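Local coordinates for protein unsaturated glucuronyl hydrolase (Streptococcus agalactiae, PDB 2ZZR) that hydrolyses unsaturated chondroitin, hyaluronan and heparin disaccharides, releasing the unsaturated uronic acid from the glycosaminoglycan fragment, at residues Y50-V62 with I352-S364. Numbering follows the deposited sequence.
Sequences YPTPATFNNIYKV and IAGRPLLLHGVYS
Tyr60 N donates to Gly354 O over 2.7 Å, nearly straight at 171°, and fastens the hairpin of 50-62 to the mostly loop segment 352-364 in the (alpha/alpha)6 barrel of this family 88 glycoside hydrolase. The hairpin turns through a type I' turn, Phe56 to Ile59. Gly354 has positive phi in a type II turn, and its CA packs against Ile59 CG2. The Tyr60 ring crosses Pro356 obliquely, with CE2 3.8 Å from Pro356 CB. Thr55 CG2 sits over the centre of that ring and also meets Pro356 CG. Ile59 CD1 packs on Arg355 CD. The Arg355 chain folds back at chi2 (-81°) and chi3 (-70°), which brings NH2 to 3.4 Å from Asn58 CB. Leu359 CD2 lies over one guanidinium face, toward its rim. Water 1 joins NH2 to Asn57 O. Asn58 O is buried without a hydrogen-bond partner, although Arg355 CA-H points at it. Farther along, Pro53 CB touches Tyr363 CE2, beside Arg246 and Ser364, which probably bind substrate. In the second shell, Glu373 holds Thr55 OG1, Asp379 the Tyr60 hydroxyl and Asn348 Arg355 NE. Water 2 donates to Asn58 OD1 at 2.7 Å and accepts from His360 N.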
loop_
_atom_site.group_PDB
_atom_site.type_symbol
_atom_site.label_atom_id
_atom_site.label_comp_id
_atom_site.label_asym_id
_atom_site.label_seq_id
_atom_site.Cartn_x
_atom_site.Cartn_y
_atom_site.Cartn_z
ATOM N N TYR A 50 7.934 -7.945 -16.414
ATOM C CA TYR A 50 7.430 -7.003 -15.406
ATOM C C TYR A 50 8.237 -5.714 -15.335
ATOM O O TYR A 50 9.433 -5.713 -15.645
ATOM C CB TYR A 50 7.415 -7.677 -14.019
ATOM C CG TYR A 50 6.558 -8.914 -13.958
ATOM C CD1 TYR A 50 7.048 -10.149 -14.394
ATOM C CD2 TYR A 50 5.247 -8.856 -13.476
ATOM C CE1 TYR A 50 6.256 -11.288 -14.360
ATOM C CE2 TYR A 50 4.448 -9.997 -13.432
ATOM C CZ TYR A 50 4.961 -11.206 -13.879
ATOM O OH TYR A 50 4.180 -12.338 -13.842
ATOM N N PRO A 51 7.591 -4.604 -14.922
ATOM C CA PRO A 51 8.347 -3.389 -14.646
ATOM C C PRO A 51 9.261 -3.612 -13.455
ATOM O O PRO A 51 8.925 -4.395 -12.558
ATOM C CB PRO A 51 7.266 -2.365 -14.274
ATOM C CG PRO A 51 6.071 -3.170 -13.891
ATOM C CD PRO A 51 6.143 -4.424 -14.702
ATOM N N THR A 52 10.411 -2.942 -13.462
ATOM C CA THR A 52 11.245 -2.844 -12.269
ATOM C C THR A 52 10.467 -2.053 -11.206
ATOM O O THR A 52 9.507 -1.351 -11.545
ATOM C CB THR A 52 12.587 -2.131 -12.568
ATOM O OG1 THR A 52 12.344 -0.929 -13.316
ATOM C CG2 THR A 52 13.507 -3.050 -13.358
ATOM N N PRO A 53 10.851 -2.187 -9.916
ATOM C CA PRO A 53 10.180 -1.438 -8.845
ATOM C C PRO A 53 9.973 0.039 -9.165
ATOM O O PRO A 53 8.867 0.555 -8.973
ATOM C CB PRO A 53 11.130 -1.619 -7.653
ATOM C CG PRO A 53 11.702 -2.979 -7.877
ATOM C CD PRO A 53 11.897 -3.082 -9.378
ATOM N N ALA A 54 11.020 0.702 -9.657
ATOM C CA ALA A 54 10.949 2.113 -10.012
ATOM C C ALA A 54 11.468 2.362 -11.426
ATOM O O ALA A 54 12.127 1.497 -12.019
ATOM C CB ALA A 54 11.731 2.954 -9.005
ATOM N N THR A 55 11.157 3.542 -11.955
ATOM C CA THR A 55 11.623 3.954 -13.275
ATOM C C THR A 55 13.048 4.503 -13.186
ATOM O O THR A 55 13.547 4.796 -12.092
ATOM C CB THR A 55 10.710 5.037 -13.889
ATOM O OG1 THR A 55 10.726 6.205 -13.063
ATOM C CG2 THR A 55 9.260 4.533 -14.045
ATOM N N PHE A 56 13.687 4.631 -14.350
ATOM C CA PHE A 56 15.018 5.222 -14.491
ATOM C C PHE A 56 14.881 6.313 -15.535
ATOM O O PHE A 56 14.592 6.021 -16.699
ATOM C CB PHE A 56 16.020 4.172 -14.975
ATOM C CG PHE A 56 16.225 3.030 -14.017
ATOM C CD1 PHE A 56 17.300 3.039 -13.129
ATOM C CD2 PHE A 56 15.354 1.939 -14.007
ATOM C CE1 PHE A 56 17.501 1.985 -12.241
ATOM C CE2 PHE A 56 15.543 0.878 -13.118
ATOM C CZ PHE A 56 16.621 0.898 -12.235
ATOM N N ASN A 57 15.068 7.562 -15.115
ATOM C CA ASN A 57 14.760 8.720 -15.961
ATOM C C ASN A 57 13.330 8.627 -16.519
ATOM O O ASN A 57 13.069 8.916 -17.694
ATOM C CB ASN A 57 15.813 8.888 -17.069
ATOM C CG ASN A 57 17.225 9.062 -16.516
ATOM O OD1 ASN A 57 18.163 8.396 -16.960
ATOM N ND2 ASN A 57 17.378 9.953 -15.535
ATOM N N ASN A 58 12.421 8.183 -15.648
ATOM C CA ASN A 58 10.990 8.006 -15.948
ATOM C C ASN A 58 10.627 6.905 -16.942
ATOM O O ASN A 58 9.494 6.848 -17.434
ATOM C CB ASN A 58 10.315 9.344 -16.268
ATOM C CG ASN A 58 10.142 10.199 -15.033
ATOM O OD1 ASN A 58 9.934 9.675 -13.934
ATOM N ND2 ASN A 58 10.237 11.515 -15.195
ATOM N N ILE A 59 11.578 6.010 -17.197
ATOM C CA ILE A 59 11.330 4.816 -17.996
ATOM C C ILE A 59 11.640 3.552 -17.186
ATOM O O ILE A 59 12.769 3.367 -16.712
ATOM C CB ILE A 59 12.165 4.826 -19.323
ATOM C CG1 ILE A 59 11.875 6.090 -20.159
ATOM C CG2 ILE A 59 11.962 3.532 -20.112
ATOM C CD1 ILE A 59 10.443 6.212 -20.703
ATOM N N TYR A 60 10.637 2.691 -17.020
ATOM C CA TYR A 60 10.839 1.397 -16.371
ATOM C C TYR A 60 11.821 0.559 -17.170
ATOM O O TYR A 60 11.864 0.647 -18.395
ATOM C CB TYR A 60 9.535 0.609 -16.284
ATOM C CG TYR A 60 8.576 1.055 -15.209
ATOM C CD1 TYR A 60 8.875 0.870 -13.854
ATOM C CD2 TYR A 60 7.349 1.631 -15.545
ATOM C CE1 TYR A 60 7.980 1.271 -12.862
ATOM C CE2 TYR A 60 6.449 2.036 -14.560
ATOM C CZ TYR A 60 6.774 1.854 -13.226
ATOM O OH TYR A 60 5.889 2.252 -12.253
ATOM N N LYS A 61 12.609 -0.244 -16.464
ATOM C CA LYS A 61 13.298 -1.361 -17.084
ATOM C C LYS A 61 12.412 -2.599 -16.978
ATOM O O LYS A 61 11.379 -2.583 -16.294
ATOM C CB LYS A 61 14.679 -1.581 -16.450
ATOM C CG LYS A 61 15.704 -0.541 -16.891
ATOM C CD LYS A 61 17.006 -0.625 -16.103
ATOM C CE LYS A 61 17.872 0.579 -16.410
ATOM N NZ LYS A 61 19.094 0.616 -15.562
ATOM N N VAL A 62 12.809 -3.662 -17.670
ATOM C CA VAL A 62 12.037 -4.897 -17.727
ATOM C C VAL A 62 12.742 -5.984 -16.919
ATOM O O VAL A 62 13.965 -6.148 -17.030
ATOM C CB VAL A 62 11.841 -5.365 -19.193
ATOM C CG1 VAL A 62 10.950 -6.585 -19.248
ATOM C CG2 VAL A 62 11.255 -4.241 -20.041
ATOM N N ILE A 352 4.627 7.210 -23.964
ATOM C CA ILE A 352 5.657 6.421 -24.649
ATOM C C ILE A 352 6.028 5.192 -23.815
ATOM O O ILE A 352 5.820 5.178 -22.596
ATOM C CB ILE A 352 6.924 7.254 -25.011
ATOM C CG1 ILE A 352 7.582 7.850 -23.768
ATOM C CG2 ILE A 352 6.587 8.357 -26.024
ATOM C CD1 ILE A 352 9.028 8.280 -23.972
ATOM N N ALA A 353 6.570 4.172 -24.479
ATOM C CA ALA A 353 6.890 2.889 -23.852
ATOM C C ALA A 353 7.711 3.037 -22.570
ATOM O O ALA A 353 8.722 3.744 -22.544
ATOM C CB ALA A 353 7.601 1.969 -24.849
ATOM N N GLY A 354 7.244 2.387 -21.506
ATOM C CA GLY A 354 7.966 2.347 -20.234
ATOM C C GLY A 354 7.716 3.475 -19.247
ATOM O O GLY A 354 8.248 3.446 -18.138
ATOM N N ARG A 355 6.923 4.473 -19.637
ATOM C CA ARG A 355 6.549 5.554 -18.719
ATOM C C ARG A 355 5.634 4.997 -17.622
ATOM O O ARG A 355 4.922 4.016 -17.850
ATOM C CB ARG A 355 5.840 6.696 -19.458
ATOM C CG ARG A 355 6.711 7.497 -20.434
ATOM C CD ARG A 355 7.564 8.555 -19.763
ATOM N NE ARG A 355 6.785 9.683 -19.244
ATOM C CZ ARG A 355 7.315 10.808 -18.778
ATOM N NH1 ARG A 355 6.531 11.775 -18.323
ATOM N NH2 ARG A 355 8.632 10.973 -18.770
ATOM N N PRO A 356 5.663 5.617 -16.425
ATOM C CA PRO A 356 4.767 5.207 -15.351
ATOM C C PRO A 356 3.423 5.931 -15.456
ATOM O O PRO A 356 3.276 6.846 -16.266
ATOM C CB PRO A 356 5.510 5.670 -14.098
ATOM C CG PRO A 356 6.218 6.904 -14.531
ATOM C CD PRO A 356 6.541 6.726 -16.007
ATOM N N LEU A 357 2.453 5.522 -14.646
ATOM C CA LEU A 357 1.173 6.220 -14.589
ATOM C C LEU A 357 1.309 7.524 -13.817
ATOM O O LEU A 357 0.633 8.516 -14.117
ATOM C CB LEU A 357 0.111 5.330 -13.928
ATOM C CG LEU A 357 -0.129 3.927 -14.490
ATOM C CD1 LEU A 357 -1.307 3.290 -13.791
ATOM C CD2 LEU A 357 -0.362 3.976 -16.013
ATOM N N LEU A 358 2.199 7.507 -12.826
ATOM C CA LEU A 358 2.342 8.578 -11.854
ATOM C C LEU A 358 3.823 8.907 -11.671
ATOM O O LEU A 358 4.644 8.010 -11.488
ATOM C CB LEU A 358 1.723 8.132 -10.516
ATOM C CG LEU A 358 1.631 9.106 -9.333
ATOM C CD1 LEU A 358 0.620 10.219 -9.575
ATOM C CD2 LEU A 358 1.281 8.346 -8.051
ATOM N N LEU A 359 4.150 10.194 -11.726
ATOM C CA LEU A 359 5.530 10.652 -11.600
ATOM C C LEU A 359 5.854 11.091 -10.174
ATOM O O LEU A 359 4.966 11.187 -9.330
ATOM C CB LEU A 359 5.793 11.803 -12.577
ATOM C CG LEU A 359 5.580 11.551 -14.076
ATOM C CD1 LEU A 359 5.598 12.865 -14.859
ATOM C CD2 LEU A 359 6.605 10.582 -14.632
ATOM N N HIS A 360 7.137 11.344 -9.922
ATOM C CA HIS A 360 7.621 11.975 -8.692
ATOM C C HIS A 360 7.379 11.174 -7.407
ATOM O O HIS A 360 6.835 11.690 -6.430
ATOM C CB HIS A 360 7.117 13.425 -8.573
ATOM C CG HIS A 360 7.319 14.232 -9.820
ATOM N ND1 HIS A 360 8.570 14.590 -10.278
ATOM C CD2 HIS A 360 6.431 14.739 -10.709
ATOM C CE1 HIS A 360 8.444 15.287 -11.394
ATOM N NE2 HIS A 360 7.156 15.391 -11.678
ATOM N N GLY A 361 7.789 9.909 -7.436
ATOM C CA GLY A 361 7.865 9.085 -6.231
ATOM C C GLY A 361 9.302 9.011 -5.746
ATOM O O GLY A 361 10.222 9.455 -6.444
ATOM N N VAL A 362 9.488 8.481 -4.540
ATOM C CA VAL A 362 10.816 8.162 -4.014
ATOM C C VAL A 362 10.771 6.768 -3.406
ATOM O O VAL A 362 10.010 6.507 -2.472
ATOM C CB VAL A 362 11.323 9.196 -2.974
ATOM C CG1 VAL A 362 12.643 8.731 -2.339
ATOM C CG2 VAL A 362 11.521 10.559 -3.624
ATOM N N TYR A 363 11.578 5.873 -3.967
ATOM C CA TYR A 363 11.657 4.497 -3.504
ATOM C C TYR A 363 12.508 4.400 -2.232
ATOM O O TYR A 363 11.985 4.113 -1.155
ATOM C CB TYR A 363 12.177 3.607 -4.637
ATOM C CG TYR A 363 12.336 2.125 -4.350
ATOM C CD1 TYR A 363 11.767 1.520 -3.224
ATOM C CD2 TYR A 363 13.039 1.314 -5.240
ATOM C CE1 TYR A 363 11.914 0.152 -2.990
ATOM C CE2 TYR A 363 13.189 -0.041 -5.016
ATOM C CZ TYR A 363 12.627 -0.618 -3.897
ATOM O OH TYR A 363 12.777 -1.968 -3.684
ATOM N N SER A 364 13.810 4.662 -2.356
ATOM C CA SER A 364 14.714 4.633 -1.207
ATOM C C SER A 364 15.758 5.736 -1.361
ATOM O O SER A 364 16.713 5.599 -2.126
ATOM C CB SER A 364 15.376 3.258 -1.073
ATOM O OG SER A 364 16.099 3.164 0.146
HETATM O O HOH W 1 11.188 9.795 -19.710
HETATM O O HOH W 2 9.303 11.261 -11.792
#